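Local structure of PrimPol AEP domain (PP-N190) (Cyanophage S-2L, 6ZP9) at residues 95-98 with 99-102; 162-165 with 166-169. The protein probably synthesises DNA as the archaeo-eukaryotic primase (AEP) domain of the phage's primase-polymerase, helping to copy a genome that carries 2-aminoadenine in place of adenine. One frame throughout, in Å; residues are numbered along the deposited sequence. Where two conformers were deposited one is given.

Contact 1: residues 95-98 with 99-102; sequences GDLA and WQVG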
ATOM      1  N   GLY A  95       2.394  16.716  -6.442  1.00 25.09           N
ATOM      2  CA  GLY A  95       3.774  17.032  -6.741  1.00 22.92           C
ATOM      3  C   GLY A  95       4.260  16.312  -7.981  1.00 21.35           C
ATOM      4  O   GLY A  95       3.743  15.249  -8.334  1.00 22.75           O
ATOM      5  N   ASP A  96       5.240  16.894  -8.660  1.00 19.84           N
ATOM      6  CA  ASP A  96       5.829  16.258  -9.827  1.00 20.07           C
ATOM      7  C   ASP A  96       6.202  14.811  -9.514  1.00 23.95           C
ATOM      8  O   ASP A  96       6.803  14.528  -8.477  1.00 20.38           O
ATOM      9  CB  ASP A  96       7.057  17.058 -10.252  1.00 20.11           C
ATOM     10  CG  ASP A  96       7.786  16.428 -11.410  1.00 31.60           C
ATOM     11  OD1 ASP A  96       7.229  16.450 -12.530  1.00 32.88           O
ATOM     12  OD2 ASP A  96       8.905  15.904 -11.198  1.00 31.77           O
ATOM     13  N   LEU A  97       5.810  13.888 -10.399  1.00 23.88           N
ATOM     14  CA  LEU A  97       5.985  12.461 -10.112  1.00 25.24           C
ATOM     15  C   LEU A  97       7.457  12.103  -9.937  1.00 20.76           C
ATOM     16  O   LEU A  97       7.825  11.385  -8.999  1.00 20.34           O
ATOM     17  CB  LEU A  97       5.366  11.611 -11.224  1.00 26.67           C
ATOM     18  CG  LEU A  97       3.974  11.003 -11.024  1.00 33.97           C
ATOM     19  CD1 LEU A  97       3.744   9.922 -12.072  1.00 40.19           C
ATOM     20  CD2 LEU A  97       3.794  10.431  -9.638  1.00 25.56           C
ATOM     21  N   ALA A  98       8.317  12.597 -10.835  1.00 23.16           N
ATOM     22  CA  ALA A  98       9.749  12.337 -10.707  1.00 23.17           C
ATOM     23  C   ALA A  98      10.288  12.856  -9.382  1.00 22.33           C
ATOM     24  O   ALA A  98      11.132  12.207  -8.750  1.00 24.03           O
ATOM     25  CB  ALA A  98      10.501  12.972 -11.874  1.00 26.15           C
ATOM     26  N   TRP A  99       9.827  14.033  -8.949  1.00 19.47           N
ATOM     27  CA  TRP A  99      10.238  14.534  -7.644  1.00 20.31           C
ATOM     28  C   TRP A  99       9.789  13.584  -6.537  1.00 21.90           C
ATOM     29  O   TRP A  99      10.543  13.317  -5.591  1.00 19.85           O
ATOM     30  CB  TRP A  99       9.677  15.942  -7.419  1.00 23.24           C
ATOM     31  CG  TRP A  99       9.797  16.387  -6.003  1.00 20.57           C
ATOM     32  CD1 TRP A  99      10.889  16.951  -5.408  1.00 25.16           C
ATOM     33  CD2 TRP A  99       8.791  16.295  -4.989  1.00 21.34           C
ATOM     34  NE1 TRP A  99      10.625  17.214  -4.085  1.00 23.65           N
ATOM     35  CE2 TRP A  99       9.344  16.820  -3.803  1.00 22.62           C
ATOM     36  CE3 TRP A  99       7.479  15.808  -4.966  1.00 20.38           C
ATOM     37  CZ2 TRP A  99       8.631  16.875  -2.611  1.00 20.91           C
ATOM     38  CZ3 TRP A  99       6.776  15.865  -3.783  1.00 22.11           C
ATOM     39  CH2 TRP A  99       7.354  16.394  -2.619  1.00 22.67           C
ATOM     40  N   GLN A 100       8.572  13.038  -6.662  1.00 18.39           N
ATOM     41  CA  GLN A 100       8.026  12.165  -5.621  1.00 19.04           C
ATOM     42  C   GLN A 100       8.893  10.933  -5.404  1.00 19.73           C
ATOM     43  O   GLN A 100       9.019  10.448  -4.273  1.00 19.86           O
ATOM     44  CB  GLN A 100       6.613  11.734  -5.990  1.00 19.44           C
ATOM     45  CG  GLN A 100       5.583  12.835  -5.895  1.00 18.42           C
ATOM     46  CD  GLN A 100       4.187  12.297  -6.020  1.00 17.84           C
ATOM     47  OE1 GLN A 100       3.850  11.256  -5.448  1.00 18.20           O
ATOM     48  NE2 GLN A 100       3.362  12.988  -6.788  1.00 19.71           N
ATOM     49  N   VAL A 101       9.505  10.417  -6.473  1.00 15.24           N
ATOM     50  CA  VAL A 101      10.261   9.176  -6.363  1.00 16.77           C
ATOM     51  C   VAL A 101      11.418   9.337  -5.387  1.00 16.44           C
ATOM     52  O   VAL A 101      11.696   8.440  -4.583  1.00 16.64           O
ATOM     53  CB  VAL A 101      10.748   8.723  -7.748  1.00 18.82           C
ATOM     54  CG1 VAL A 101      11.702   7.551  -7.609  1.00 16.31           C
ATOM     55  CG2 VAL A 101       9.557   8.362  -8.629  1.00 16.72           C
ATOM     56  N   GLY A 102      12.101  10.479  -5.426  1.00 16.50           N
ATOM     57  CA  GLY A 102      13.283  10.639  -4.603  1.00 18.72           C
ATOM     58  C   GLY A 102      13.136  11.526  -3.379  1.00 20.43           C
ATOM     59  O   GLY A 102      14.082  11.643  -2.590  1.00 21.45           O
TER
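The N-terminal end of the short helix 97-102 is closed by an N-cap: Asp96 folds its carboxylate forward, and OD2 accepts from Trp99 N at 3.1 Å. The amide reaches OD2 on its anti side, 33° out of the carboxylate plane. With CG anti to the backbone N (chi1 177°), the carboxylate lies over the first turn, where OD2 also comes 3.9 Å from Trp99 CB. The cap thus occupies a main-chain N-H of the first turn, and its negative charge would suit the positive end of the helix dipole. Behind it the alpha-helical pattern starts at once, Gln100 N donating to Asp96 O at 2.9 Å and Val101 N to Leu97 O at 3.2 Å.

Gln100 adds a second tie to the incoming loop. Its NE2 donates to Gly95 O at 2.8 Å; the acceptor lies nearly in the side-chain amide plane, whereas the donor stands above the carbonyl plane, 39° out of it. Leu97 CD2 packs 3.9 Å from the same NE2. NE2 also donates to Lys121 O, just before strand 123-129, and OE1 accepts from Ile123 N, so both ends of the amide are held. Asp96 O meets the Trp99 ring at its edge, 3.8 Å from CE3.

Contact 2: residues 162-165 with 166-169; sequences MRLA and GCPH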
ATOM      1  N   MET A 162      -4.292  -0.093   0.173  1.00 12.36           N
ATOM      2  CA  MET A 162      -3.387   0.557  -0.763  0.25 13.84           C
ATOM      3  C   MET A 162      -3.509  -0.105  -2.126  1.00 13.24           C
ATOM      4  O   MET A 162      -3.770  -1.308  -2.225  1.00 12.68           O
ATOM      5  CB  MET A 162      -1.955   0.480  -0.208  0.75 16.30           C
ATOM      6  CG  MET A 162      -1.661   1.269   1.060  0.75 14.04           C
ATOM      7  SD  MET A 162      -1.693   3.037   0.829  0.75 20.98           S
ATOM      8  CE  MET A 162      -0.062   3.104   0.165  0.75 25.77           C
ATOM      9  N   ARG A 163      -3.297   0.689  -3.175  1.00 12.17           N
ATOM     10  CA  ARG A 163      -3.371   0.194  -4.548  1.00 12.15           C
ATOM     11  C   ARG A 163      -2.524  -1.058  -4.722  1.00 11.77           C
ATOM     12  O   ARG A 163      -1.375  -1.115  -4.273  1.00 15.36           O
ATOM     13  CB  ARG A 163      -2.860   1.232  -5.490  1.00 14.09           C
ATOM     14  CG  ARG A 163      -3.852   2.320  -5.814  1.00 23.67           C
ATOM     15  CD  ARG A 163      -5.060   1.874  -6.618  1.00 25.25           C
ATOM     16  NE  ARG A 163      -5.926   3.001  -6.813  1.00 30.62           N
ATOM     17  CZ  ARG A 163      -6.027   3.659  -7.936  1.00 31.47           C
ATOM     18  NH1 ARG A 163      -6.787   4.701  -7.998  1.00 32.74           N
ATOM     19  NH2 ARG A 163      -5.408   3.260  -8.969  1.00 30.53           N
ATOM     20  N   LEU A 164      -3.093  -2.076  -5.369  1.00 11.79           N
ATOM     21  CA  LEU A 164      -2.443  -3.363  -5.578  1.00 12.25           C
ATOM     22  C   LEU A 164      -1.645  -3.356  -6.886  1.00 12.71           C
ATOM     23  O   LEU A 164      -2.166  -2.963  -7.938  1.00 12.76           O
ATOM     24  CB  LEU A 164      -3.513  -4.459  -5.579  1.00 12.85           C
ATOM     25  CG  LEU A 164      -3.075  -5.886  -5.879  1.00 12.79           C
ATOM     26  CD1 LEU A 164      -2.099  -6.398  -4.811  1.00 14.57           C
ATOM     27  CD2 LEU A 164      -4.296  -6.810  -6.024  1.00 15.62           C
ATOM     28  N   ALA A 165      -0.378  -3.779  -6.816  1.00 12.46           N
ATOM     29  CA  ALA A 165       0.465  -3.875  -8.008  1.00 11.10           C
ATOM     30  C   ALA A 165      -0.114  -4.884  -8.987  1.00 12.62           C
ATOM     31  O   ALA A 165      -0.750  -5.862  -8.594  1.00 14.86           O
ATOM     32  CB  ALA A 165       1.891  -4.293  -7.637  1.00 12.87           C
ATOM     33  N   GLY A 166       0.103  -4.634 -10.277  1.00 13.39           N
ATOM     34  CA  GLY A 166      -0.322  -5.563 -11.301  1.00 15.02           C
ATOM     35  C   GLY A 166      -1.752  -5.424 -11.761  1.00 15.43           C
ATOM     36  O   GLY A 166      -2.185  -6.217 -12.614  1.00 17.60           O
ATOM     37  N   CYS A 167      -2.508  -4.461 -11.227  1.00 14.26           N
ATOM     38  CA  CYS A 167      -3.871  -4.209 -11.683  1.00 13.13           C
ATOM     39  C   CYS A 167      -3.965  -2.814 -12.277  1.00 15.72           C
ATOM     40  O   CYS A 167      -3.222  -1.912 -11.875  1.00 17.17           O
ATOM     41  CB  CYS A 167      -4.896  -4.331 -10.546  1.00 15.72           C
ATOM     42  SG  CYS A 167      -4.804  -5.901  -9.670  1.00 17.81           S
ATOM     43  N   PRO A 168      -4.879  -2.603 -13.219  1.00 17.22           N
ATOM     44  CA  PRO A 168      -4.957  -1.299 -13.885  1.00 18.77           C
ATOM     45  C   PRO A 168      -5.582  -0.209 -13.024  1.00 21.50           C
ATOM     46  O   PRO A 168      -6.511  -0.445 -12.237  1.00 20.09           O
ATOM     47  CB  PRO A 168      -5.815  -1.584 -15.122  1.00 20.51           C
ATOM     48  CG  PRO A 168      -6.606  -2.790 -14.775  1.00 22.69           C
ATOM     49  CD  PRO A 168      -5.745  -3.614 -13.861  1.00 17.11           C
ATOM     50  N   HIS A 169      -5.024   0.994 -13.181  1.00 18.49           N
ATOM     51  CA  HIS A 169      -5.669   2.247 -12.815  1.00 17.10           C
ATOM     52  C   HIS A 169      -6.736   2.514 -13.868  1.00 20.95           C
ATOM     53  O   HIS A 169      -6.413   2.797 -15.023  1.00 21.31           O
ATOM     54  CB  HIS A 169      -4.600   3.335 -12.767  1.00 20.31           C
ATOM     55  CG  HIS A 169      -5.104   4.708 -12.463  1.00 22.40           C
ATOM     56  ND1 HIS A 169      -5.319   5.152 -11.180  1.00 25.55           N
ATOM     57  CD2 HIS A 169      -5.380   5.757 -13.275  1.00 25.82           C
ATOM     58  CE1 HIS A 169      -5.740   6.403 -11.212  1.00 25.02           C
ATOM     59  NE2 HIS A 169      -5.781   6.797 -12.471  1.00 27.96           N
TER
HETATM   60  O   HOH W   1      -3.859  -1.184  -9.105  1.00 18.79           O
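Arg163, the last residue of strand 161-163, reaches across the loop that follows it to His169, its long side chain bridging the residues that flank a beta turn. From CB the chain sets CG anti to the carbonyl carbon, then bends at chi2 (-67°) before straightening through CD to NE. NE makes a weak hydrogen bond to the hydroxyl of Tyr69. Beyond CZ the two terminal nitrogens part: NH1 lies 3.5 Å from His169 ND1 and has a hydrogen bond of its own to another part of the protein, whereas NH2 donates to ND1 at 2.9 Å, with an N-H...N angle of 162°. Guanidinium and imidazole are nearly coplanar, 21° apart, and NH2 comes in at the ring's edge, close to its plane. ND1 is thus the acceptor of the Arg163 bond, while NE2 of the same ring has a weak hydrogen bond with Arg171 NE.

The chain reverses through a type II beta turn from Leu164 to Cys167. Gly166 takes its third position with positive phi, a backbone shape that suits glycine, since a side-chain carbon there would collide with Ala165 O. Leu164 O and Cys167 N lie 3.6 Å apart, and a water sits in the mouth of the turn, 2.7 Å from Leu164 O and 2.9 Å from Cys167 O. On the apolar side Leu164 CD2 packs against Cys167 SG at 3.8 Å.

Helix 16-25 covers that apolar pair through Ile19, while its His22 ND1 is hydrogen-bonded to Ala165 N. Backbone bonds from Met162 to Ile70 and from Leu164 to Ser68 join the segment to strand 67-71, and the Arg163 side chain also touches His124 of strand 123-129, in the other sheet.

In the fold
Contact 1 precedes contact 2 along the chain; their centres are about 19 Å apart and their nearest atoms about 10 Å, so they do not meet. They belong to different parts of the fold. Residues 95-102 are the N-cap and helix 97-102, at the surface, about 17 Å from the chain centre, packed on the antiparallel sheet holding strands 85-90 and 123-129. Residues 162-169 are mostly buried, about 9 Å from the centre, leaving edge strand 161-163 of the other sheet. Strand 123-129 links them indirectly: Ile123 touches contact 1, His124 and Tyr126 contact 2. Contact 1 thus belongs to the periphery of one sheet, while contact 2 probably marks the junction of the AEP domain's two sheets.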